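Local coordinates for 2,3-bisphosphoglycerate-independent phosphoglycerate mutase (Pyrococcus horikoshii, PDB 2ZKT), which probably interconverts 2-phosphoglycerate and 3-phosphoglycerate in glycolysis, as a metal-dependent mutase of the alkaline phosphatase superfamily that works without 2,3-bisphosphoglycerate, at residues 4-16 with 291-305. Residues are numbered along the deposited sequence; the frame is centred on the assembly and turned at random.
With ZN (zinc ion), chain G; ZN (zinc ion), chain H.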
loop_
_atom_site.group_PDB
_atom_site.type_symbol
_atom_site.label_atom_id
_atom_site.label_comp_id
_atom_site.label_asym_id
_atom_site.label_seq_id
_atom_site.Cartn_x
_atom_site.Cartn_y
_atom_site.Cartn_z
ATOM N N LYS B 4 8.605 24.399 23.785
ATOM C CA LYS B 4 7.437 23.529 23.670
ATOM C C LYS B 4 7.185 23.242 22.181
ATOM O O LYS B 4 7.633 23.994 21.315
ATOM C CB LYS B 4 6.211 24.212 24.285
ATOM C CG LYS B 4 6.339 24.492 25.778
ATOM C CD LYS B 4 5.113 25.241 26.292
ATOM C CE LYS B 4 5.175 25.463 27.796
ATOM N NZ LYS B 4 3.918 26.134 28.281
ATOM N N ARG B 5 6.464 22.159 21.886
ATOM C CA ARG B 5 6.183 21.805 20.493
ATOM C C ARG B 5 4.686 21.754 20.222
ATOM O O ARG B 5 3.880 21.770 21.154
ATOM C CB ARG B 5 6.827 20.445 20.162
ATOM C CG ARG B 5 8.344 20.498 20.107
ATOM C CD ARG B 5 8.988 19.138 19.819
ATOM N NE ARG B 5 9.245 18.403 21.054
ATOM C CZ ARG B 5 10.452 18.015 21.460
ATOM N NH1 ARG B 5 11.530 18.282 20.723
ATOM N NH2 ARG B 5 10.577 17.366 22.616
ATOM N N LYS B 6 4.322 21.716 18.938
ATOM C CA LYS B 6 2.913 21.633 18.546
ATOM C C LYS B 6 2.504 20.160 18.448
ATOM O O LYS B 6 3.350 19.261 18.519
ATOM C CB LYS B 6 2.682 22.303 17.183
ATOM C CG LYS B 6 2.751 23.820 17.197
ATOM C CD LYS B 6 2.624 24.396 15.785
ATOM C CE LYS B 6 2.828 25.911 15.782
ATOM N NZ LYS B 6 1.741 26.610 16.534
ATOM N N GLY B 7 1.206 19.913 18.275
ATOM C CA GLY B 7 0.753 18.541 18.159
ATOM C C GLY B 7 -0.104 18.305 16.929
ATOM O O GLY B 7 -0.850 19.188 16.500
ATOM N N LEU B 8 0.008 17.108 16.352
ATOM C CA LEU B 8 -0.794 16.748 15.189
ATOM C C LEU B 8 -1.298 15.306 15.342
ATOM O O LEU B 8 -0.561 14.337 15.121
ATOM C CB LEU B 8 0.021 16.904 13.892
ATOM C CG LEU B 8 -0.702 16.567 12.581
ATOM C CD1 LEU B 8 -2.076 17.230 12.514
ATOM C CD2 LEU B 8 0.170 17.020 11.439
ATOM N N LEU B 9 -2.560 15.179 15.735
ATOM C CA LEU B 9 -3.162 13.881 15.932
ATOM C C LEU B 9 -4.044 13.531 14.731
ATOM O O LEU B 9 -5.055 14.201 14.457
ATOM C CB LEU B 9 -3.987 13.880 17.225
ATOM C CG LEU B 9 -4.761 12.588 17.528
ATOM C CD1 LEU B 9 -3.816 11.399 17.447
ATOM C CD2 LEU B 9 -5.413 12.682 18.906
ATOM N N ILE B 10 -3.658 12.466 14.028
ATOM C CA ILE B 10 -4.378 12.020 12.840
ATOM C C ILE B 10 -5.147 10.713 13.059
ATOM O O ILE B 10 -4.571 9.688 13.447
ATOM C CB ILE B 10 -3.373 11.882 11.670
ATOM C CG1 ILE B 10 -2.772 13.270 11.376
ATOM C CG2 ILE B 10 -4.045 11.291 10.428
ATOM C CD1 ILE B 10 -1.781 13.275 10.242
ATOM N N ILE B 11 -6.461 10.763 12.828
ATOM C CA ILE B 11 -7.305 9.587 12.986
ATOM C C ILE B 11 -7.858 9.058 11.658
ATOM O O ILE B 11 -8.550 9.776 10.906
ATOM C CB ILE B 11 -8.511 9.867 13.922
ATOM C CG1 ILE B 11 -8.012 10.142 15.355
ATOM C CG2 ILE B 11 -9.478 8.684 13.900
ATOM C CD1 ILE B 11 -7.226 8.990 15.969
ATOM N N LEU B 12 -7.539 7.795 11.377
ATOM C CA LEU B 12 -8.021 7.129 10.178
ATOM C C LEU B 12 -9.123 6.194 10.683
ATOM O O LEU B 12 -8.863 5.057 11.070
ATOM C CB LEU B 12 -6.887 6.340 9.519
ATOM C CG LEU B 12 -5.626 7.177 9.251
ATOM C CD1 LEU B 12 -4.695 6.367 8.379
ATOM C CD2 LEU B 12 -5.983 8.491 8.563
ATOM N N ASP B 13 -10.349 6.718 10.700
ATOM C CA ASP B 13 -11.536 6.013 11.180
ATOM C C ASP B 13 -11.601 4.532 10.779
ATOM O O ASP B 13 -11.452 4.180 9.603
ATOM C CB ASP B 13 -12.785 6.761 10.686
ATOM C CG ASP B 13 -13.944 6.687 11.664
ATOM O OD1 ASP B 13 -14.598 5.620 11.730
ATOM O OD2 ASP B 13 -14.190 7.695 12.382
ATOM N N GLY B 14 -11.815 3.672 11.777
ATOM C CA GLY B 14 -11.911 2.237 11.533
ATOM C C GLY B 14 -10.662 1.590 10.943
ATOM O O GLY B 14 -10.740 0.524 10.332
ATOM N N LEU B 15 -9.506 2.220 11.146
ATOM C CA LEU B 15 -8.238 1.710 10.618
ATOM C C LEU B 15 -7.965 0.224 10.874
ATOM O O LEU B 15 -7.701 -0.543 9.939
ATOM C CB LEU B 15 -7.079 2.536 11.184
ATOM C CG LEU B 15 -5.694 2.228 10.615
ATOM C CD1 LEU B 15 -5.701 2.382 9.092
ATOM C CD2 LEU B 15 -4.686 3.183 11.252
ATOM N N GLY B 16 -8.026 -0.185 12.139
ATOM C CA GLY B 16 -7.757 -1.577 12.480
ATOM C C GLY B 16 -8.594 -2.619 11.753
ATOM O O GLY B 16 -9.776 -2.397 11.465
ATOM N N LEU B 291 -1.849 24.695 11.877
ATOM C CA LEU B 291 -0.692 24.504 12.750
ATOM C C LEU B 291 0.001 25.839 13.018
ATOM O O LEU B 291 0.630 26.023 14.063
ATOM C CB LEU B 291 0.301 23.503 12.127
ATOM C CG LEU B 291 0.019 22.013 12.422
ATOM C CD1 LEU B 291 0.906 21.126 11.556
ATOM C CD2 LEU B 291 0.279 21.724 13.901
ATOM N N LYS B 292 -0.133 26.775 12.076
ATOM C CA LYS B 292 0.482 28.098 12.211
ATOM C C LYS B 292 -0.169 28.985 13.280
ATOM O O LYS B 292 0.452 29.938 13.742
ATOM C CB LYS B 292 0.461 28.839 10.861
ATOM C CG LYS B 292 1.389 28.242 9.802
ATOM C CD LYS B 292 1.207 28.926 8.456
ATOM C CE LYS B 292 2.065 28.264 7.378
ATOM N NZ LYS B 292 1.795 28.825 6.015
ATOM N N ASP B 293 -1.408 28.682 13.682
ATOM C CA ASP B 293 -2.080 29.505 14.695
ATOM C C ASP B 293 -2.627 28.726 15.893
ATOM O O ASP B 293 -3.224 29.307 16.804
ATOM C CB ASP B 293 -3.227 30.305 14.054
ATOM C CG ASP B 293 -2.735 31.316 13.026
ATOM O OD1 ASP B 293 -1.908 32.189 13.390
ATOM O OD2 ASP B 293 -3.180 31.235 11.856
ATOM N N TYR B 294 -2.429 27.412 15.892
ATOM C CA TYR B 294 -2.915 26.581 16.988
ATOM C C TYR B 294 -1.775 25.719 17.517
ATOM O O TYR B 294 -0.801 25.466 16.801
ATOM C CB TYR B 294 -4.063 25.696 16.489
ATOM C CG TYR B 294 -5.368 26.444 16.274
ATOM C CD1 TYR B 294 -6.278 26.609 17.324
ATOM C CD2 TYR B 294 -5.702 26.973 15.018
ATOM C CE1 TYR B 294 -7.493 27.277 17.138
ATOM C CE2 TYR B 294 -6.915 27.650 14.819
ATOM C CZ TYR B 294 -7.807 27.795 15.888
ATOM O OH TYR B 294 -9.006 28.464 15.723
ATOM N N ASP B 295 -1.883 25.277 18.767
ATOM C CA ASP B 295 -0.829 24.438 19.353
ATOM C C ASP B 295 -1.088 22.958 19.077
ATOM O O ASP B 295 -0.156 22.185 18.873
ATOM C CB ASP B 295 -0.751 24.647 20.868
ATOM C CG ASP B 295 -0.688 26.107 21.246
ATOM O OD1 ASP B 295 0.303 26.777 20.861
ATOM O OD2 ASP B 295 -1.633 26.583 21.928
ATOM N N PHE B 296 -2.365 22.581 19.062
ATOM C CA PHE B 296 -2.765 21.194 18.839
ATOM C C PHE B 296 -3.788 21.125 17.708
ATOM O O PHE B 296 -4.816 21.822 17.747
ATOM C CB PHE B 296 -3.387 20.624 20.126
ATOM C CG PHE B 296 -3.489 19.126 20.139
ATOM C CD1 PHE B 296 -2.393 18.344 20.519
ATOM C CD2 PHE B 296 -4.668 18.490 19.746
ATOM C CE1 PHE B 296 -2.468 16.954 20.506
ATOM C CE2 PHE B 296 -4.753 17.092 19.731
ATOM C CZ PHE B 296 -3.656 16.326 20.108
ATOM N N VAL B 297 -3.510 20.286 16.706
ATOM C CA VAL B 297 -4.418 20.125 15.576
ATOM C C VAL B 297 -4.842 18.664 15.427
ATOM O O VAL B 297 -4.011 17.746 15.492
ATOM C CB VAL B 297 -3.762 20.620 14.236
ATOM C CG1 VAL B 297 -4.616 20.219 13.035
ATOM C CG2 VAL B 297 -3.608 22.147 14.266
ATOM N N PHE B 298 -6.143 18.462 15.231
ATOM C CA PHE B 298 -6.725 17.133 15.066
ATOM C C PHE B 298 -7.278 17.002 13.637
ATOM O O PHE B 298 -8.022 17.863 13.169
ATOM C CB PHE B 298 -7.852 16.947 16.100
ATOM C CG PHE B 298 -8.682 15.709 15.888
ATOM C CD1 PHE B 298 -8.129 14.436 16.071
ATOM C CD2 PHE B 298 -10.014 15.812 15.488
ATOM C CE1 PHE B 298 -8.899 13.279 15.855
ATOM C CE2 PHE B 298 -10.795 14.659 15.265
ATOM C CZ PHE B 298 -10.235 13.391 15.450
ATOM N N LEU B 299 -6.910 15.929 12.944
ATOM C CA LEU B 299 -7.370 15.689 11.573
ATOM C C LEU B 299 -8.092 14.341 11.505
ATOM O O LEU B 299 -7.551 13.307 11.923
ATOM C CB LEU B 299 -6.172 15.695 10.606
ATOM C CG LEU B 299 -6.416 15.275 9.147
ATOM C CD1 LEU B 299 -7.524 16.104 8.519
ATOM C CD2 LEU B 299 -5.126 15.442 8.361
ATOM N N HIS B 300 -9.312 14.356 10.976
ATOM C CA HIS B 300 -10.113 13.139 10.868
ATOM C C HIS B 300 -10.380 12.757 9.400
ATOM O O HIS B 300 -10.640 13.620 8.561
ATOM C CB HIS B 300 -11.427 13.355 11.632
ATOM C CG HIS B 300 -12.240 12.109 11.822
ATOM N ND1 HIS B 300 -13.092 11.618 10.852
ATOM C CD2 HIS B 300 -12.334 11.256 12.873
ATOM C CE1 HIS B 300 -13.680 10.515 11.298
ATOM N NE2 HIS B 300 -13.237 10.276 12.523
ATOM N N PHE B 301 -10.292 11.459 9.103
ATOM C CA PHE B 301 -10.526 10.917 7.753
ATOM C C PHE B 301 -11.492 9.751 7.948
ATOM O O PHE B 301 -11.106 8.714 8.481
ATOM C CB PHE B 301 -9.205 10.410 7.153
ATOM C CG PHE B 301 -9.327 9.906 5.736
ATOM C CD1 PHE B 301 -9.594 10.792 4.683
ATOM C CD2 PHE B 301 -9.168 8.544 5.449
ATOM C CE1 PHE B 301 -9.697 10.328 3.367
ATOM C CE2 PHE B 301 -9.271 8.065 4.138
ATOM C CZ PHE B 301 -9.533 8.959 3.089
ATOM N N LYS B 302 -12.739 9.908 7.501
ATOM C CA LYS B 302 -13.779 8.883 7.703
ATOM C C LYS B 302 -13.947 7.695 6.732
ATOM O O LYS B 302 -14.155 6.552 7.175
ATOM C CB LYS B 302 -15.139 9.594 7.831
ATOM C CG LYS B 302 -16.317 8.684 8.166
ATOM C CD LYS B 302 -16.148 8.024 9.534
ATOM C CE LYS B 302 -17.487 7.512 10.074
ATOM N NZ LYS B 302 -18.216 6.669 9.080
ATOM N N PRO B 303 -13.874 7.939 5.404
ATOM C CA PRO B 303 -14.041 6.865 4.407
ATOM C C PRO B 303 -13.429 5.481 4.681
ATOM O O PRO B 303 -14.008 4.457 4.283
ATOM C CB PRO B 303 -13.531 7.507 3.103
ATOM C CG PRO B 303 -12.685 8.668 3.569
ATOM C CD PRO B 303 -13.438 9.190 4.757
ATOM N N THR B 304 -12.278 5.420 5.351
ATOM C CA THR B 304 -11.692 4.110 5.637
ATOM C C THR B 304 -12.695 3.255 6.414
ATOM O O THR B 304 -12.767 2.033 6.235
ATOM C CB THR B 304 -10.404 4.223 6.476
ATOM O OG1 THR B 304 -10.572 5.241 7.476
ATOM C CG2 THR B 304 -9.209 4.554 5.586
ATOM N N ASP B 305 -13.491 3.904 7.265
ATOM C CA ASP B 305 -14.467 3.179 8.072
ATOM C C ASP B 305 -15.644 2.612 7.279
ATOM O O ASP B 305 -16.200 1.563 7.648
ATOM C CB ASP B 305 -14.990 4.076 9.193
ATOM C CG ASP B 305 -15.965 3.354 10.106
ATOM O OD1 ASP B 305 -15.572 2.332 10.727
ATOM O OD2 ASP B 305 -17.130 3.813 10.198
HETATM ZN ZN ZN G . -15.313 5.802 13.878
HETATM ZN ZN ZN H . -18.132 2.935 11.786
#
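Thr304 OG1 donates in the carbonyl plane to a lone pair of Asp13 O (2.5 Å), tying together two chain segments that each carry a zinc ligand. Asp13 OD1 binds one zinc at 2.3 Å, alongside Ser60, Asp346 and His347. Its OD2 makes a longer bond of 2.7 Å to the same ion and takes a weak hydrogen bond from His300 NE2 (2.8 Å) at the ring edge, carboxylate and ring planes 67° apart. Asp305 OD2 binds the other zinc at 2.1 Å, with His309 and His356, and is salt-bridged to Lys302 NZ; Thr349 holds OD1. Behind the metals, a parallel ladder pairs Gly7 to Leu12 with Phe296 to Phe301, and Asp13 N to Phe301 O adds one bond past its end. On one face Ile11 CG1 meets the edge of the Phe298 ring, and helix 60-67 packs against Leu9 and Ile11; on the other, helix 313-331 touches Leu8 and Leu299. At the far end Lys6 bends only at its last torsion (chi4 -65°), bringing NZ to Tyr294 O at 2.8 Å, above the carbonyl plane. With an alanine in place of Lys6, the Tyr294 carbonyl would probably lose this donor. Segments leaving the C-terminal ends of two adjacent strands, Asp13 just after one and Asp305 in the helix after the other, thus bring a carboxylate to each metal, as in the alkaline phosphatase superfamily, and the zincs probably offset the acids' repulsion.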